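Local coordinates for protein arginase (Trypanosoma brucei brucei, PDB 4RHJ) that is of unknown function but belongs to the arginase family and, in this trypanosome, has evolved without the binuclear manganese cluster, at residues 80-85 / 98-103. Residues are numbered along the deposited sequence; the frame is centred on the assembly and turned at random.
Sequences IHDKGP and VLNCGQ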
loop_
_atom_site.group_PDB
_atom_site.type_symbol
_atom_site.label_atom_id
_atom_site.label_comp_id
_atom_site.label_asym_id
_atom_site.label_seq_id
_atom_site.Cartn_x
_atom_site.Cartn_y
_atom_site.Cartn_z
ATOM N N ILE A 80 0.023 -22.162 -20.754
ATOM C CA ILE A 80 0.589 -21.348 -21.844
ATOM C C ILE A 80 1.248 -22.149 -22.988
ATOM O O ILE A 80 2.229 -22.871 -22.785
ATOM C CB ILE A 80 1.634 -20.340 -21.285
ATOM C CG1 ILE A 80 0.999 -19.417 -20.224
ATOM C CG2 ILE A 80 2.327 -19.565 -22.418
ATOM C CD1 ILE A 80 0.006 -18.381 -20.734
ATOM N N HIS A 81 0.695 -21.984 -24.192
ATOM C CA HIS A 81 1.120 -22.690 -25.411
ATOM C C HIS A 81 1.591 -21.744 -26.505
ATOM O O HIS A 81 0.993 -20.694 -26.743
ATOM C CB HIS A 81 -0.017 -23.533 -25.984
ATOM C CG HIS A 81 -0.986 -24.010 -24.959
ATOM N ND1 HIS A 81 -0.812 -25.187 -24.263
ATOM C CD2 HIS A 81 -2.127 -23.461 -24.487
ATOM C CE1 HIS A 81 -1.816 -25.350 -23.423
ATOM N NE2 HIS A 81 -2.628 -24.315 -23.540
ATOM N N ASP A 82 2.641 -22.148 -27.203
ATOM C CA ASP A 82 3.212 -21.316 -28.247
ATOM C C ASP A 82 2.728 -21.726 -29.654
ATOM O O ASP A 82 2.669 -20.896 -30.571
ATOM C CB ASP A 82 4.741 -21.358 -28.131
ATOM C CG ASP A 82 5.234 -20.784 -26.813
ATOM O OD1 ASP A 82 4.567 -19.878 -26.263
ATOM O OD2 ASP A 82 6.283 -21.235 -26.321
ATOM N N LYS A 83 2.354 -22.997 -29.804
ATOM C CA LYS A 83 1.906 -23.548 -31.084
ATOM C C LYS A 83 0.464 -24.040 -31.038
ATOM O O LYS A 83 -0.082 -24.287 -29.967
ATOM C CB LYS A 83 2.811 -24.704 -31.504
ATOM C CG LYS A 83 2.676 -25.925 -30.609
ATOM C CD LYS A 83 3.558 -27.062 -31.073
ATOM C CE LYS A 83 3.100 -28.387 -30.485
ATOM N NZ LYS A 83 3.142 -28.361 -28.997
ATOM N N GLY A 84 -0.139 -24.208 -32.210
ATOM C CA GLY A 84 -1.506 -24.690 -32.309
ATOM C C GLY A 84 -1.678 -25.888 -33.232
ATOM O O GLY A 84 -0.841 -26.136 -34.105
ATOM N N PRO A 85 -2.790 -26.624 -33.071
ATOM C CA PRO A 85 -3.915 -26.312 -32.178
ATOM C C PRO A 85 -3.756 -26.739 -30.708
ATOM O O PRO A 85 -2.912 -27.568 -30.359
ATOM C CB PRO A 85 -5.078 -27.069 -32.822
ATOM C CG PRO A 85 -4.445 -28.213 -33.494
ATOM C CD PRO A 85 -3.076 -27.781 -33.933
ATOM N N VAL A 98 -3.706 -20.473 -22.770
ATOM C CA VAL A 98 -3.416 -19.198 -23.396
ATOM C C VAL A 98 -2.276 -19.279 -24.403
ATOM O O VAL A 98 -1.204 -19.836 -24.147
ATOM C CB VAL A 98 -3.112 -18.120 -22.342
ATOM C CG1 VAL A 98 -2.341 -16.957 -22.956
ATOM C CG2 VAL A 98 -4.409 -17.639 -21.691
ATOM N N LEU A 99 -2.553 -18.689 -25.558
ATOM C CA LEU A 99 -1.680 -18.682 -26.713
ATOM C C LEU A 99 -0.737 -17.483 -26.719
ATOM O O LEU A 99 -1.183 -16.354 -26.883
ATOM C CB LEU A 99 -2.538 -18.670 -27.975
ATOM C CG LEU A 99 -1.796 -18.534 -29.286
ATOM C CD1 LEU A 99 -1.131 -19.870 -29.583
ATOM C CD2 LEU A 99 -2.755 -18.095 -30.382
ATOM N N ASN A 100 0.560 -17.731 -26.558
ATOM C CA ASN A 100 1.558 -16.662 -26.582
ATOM C C ASN A 100 2.007 -16.234 -27.981
ATOM O O ASN A 100 2.780 -16.943 -28.641
ATOM C CB ASN A 100 2.802 -17.064 -25.791
ATOM C CG ASN A 100 3.880 -15.991 -25.835
ATOM O OD1 ASN A 100 3.575 -14.801 -25.826
ATOM N ND2 ASN A 100 5.141 -16.407 -25.891
ATOM N N CYS A 101 1.548 -15.064 -28.420
ATOM C CA CYS A 101 1.991 -14.529 -29.703
ATOM C C CYS A 101 3.212 -13.636 -29.535
ATOM O O CYS A 101 3.688 -13.056 -30.508
ATOM C CB CYS A 101 0.868 -13.746 -30.395
ATOM S SG CYS A 101 -0.604 -14.705 -30.807
ATOM N N GLY A 102 3.705 -13.505 -28.306
ATOM C CA GLY A 102 4.902 -12.718 -28.059
ATOM C C GLY A 102 4.796 -11.222 -28.329
ATOM O O GLY A 102 3.708 -10.669 -28.439
ATOM N N GLN A 103 5.947 -10.565 -28.449
ATOM C CA GLN A 103 6.001 -9.115 -28.617
ATOM C C GLN A 103 5.791 -8.666 -30.059
ATOM O O GLN A 103 6.351 -9.249 -30.987
ATOM C CB GLN A 103 7.350 -8.570 -28.123
ATOM C CG GLN A 103 7.565 -8.608 -26.619
ATOM C CD GLN A 103 6.733 -7.581 -25.881
ATOM O OE1 GLN A 103 5.993 -6.823 -26.490
ATOM N NE2 GLN A 103 6.848 -7.557 -24.559
#
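His81 bonds through both its backbone polar atoms to the neighbouring strand, a compact example of parallel pairing where an edge strand runs out. His81 N gives a hydrogen bond of 2.9 Å to Val98 O, and His81 O accepts one of 3.0 Å from Asn100 N. Each acceptor also receives a CA-H...O contact, from Ile80 CA to Val98 O and from Leu99 CA to His81 O, both at 3.3 Å.

On the face carrying Ile80 and Val98 the contact is apolar: the two side chains lie side by side, pointing the same way, and CD1 of Ile80 lies 3.5 Å from Val98 CB and CG1. On the face of His81 and Leu99, the leucine methyl CD1 instead leans over His81 O, at 3.6 Å.

Beyond the last bridge the polar side chains of Asp82 and Asn100 run side by side, their carboxylate and amide planes 62° apart, with Asp82 OD1 3.4 Å from Asn100 CB. CG of Asn100 lies anti to its own N (chi1 178°), and OD1 accepts from Gly102 N, which stands above the amide carbonyl plane, 62° out of it: an Asx turn.

Strand 46-50 flanks 95-103 across from 77-81, the outermost strand on this side of the chain's parallel sheet in the arginase-deacetylase alpha/beta fold.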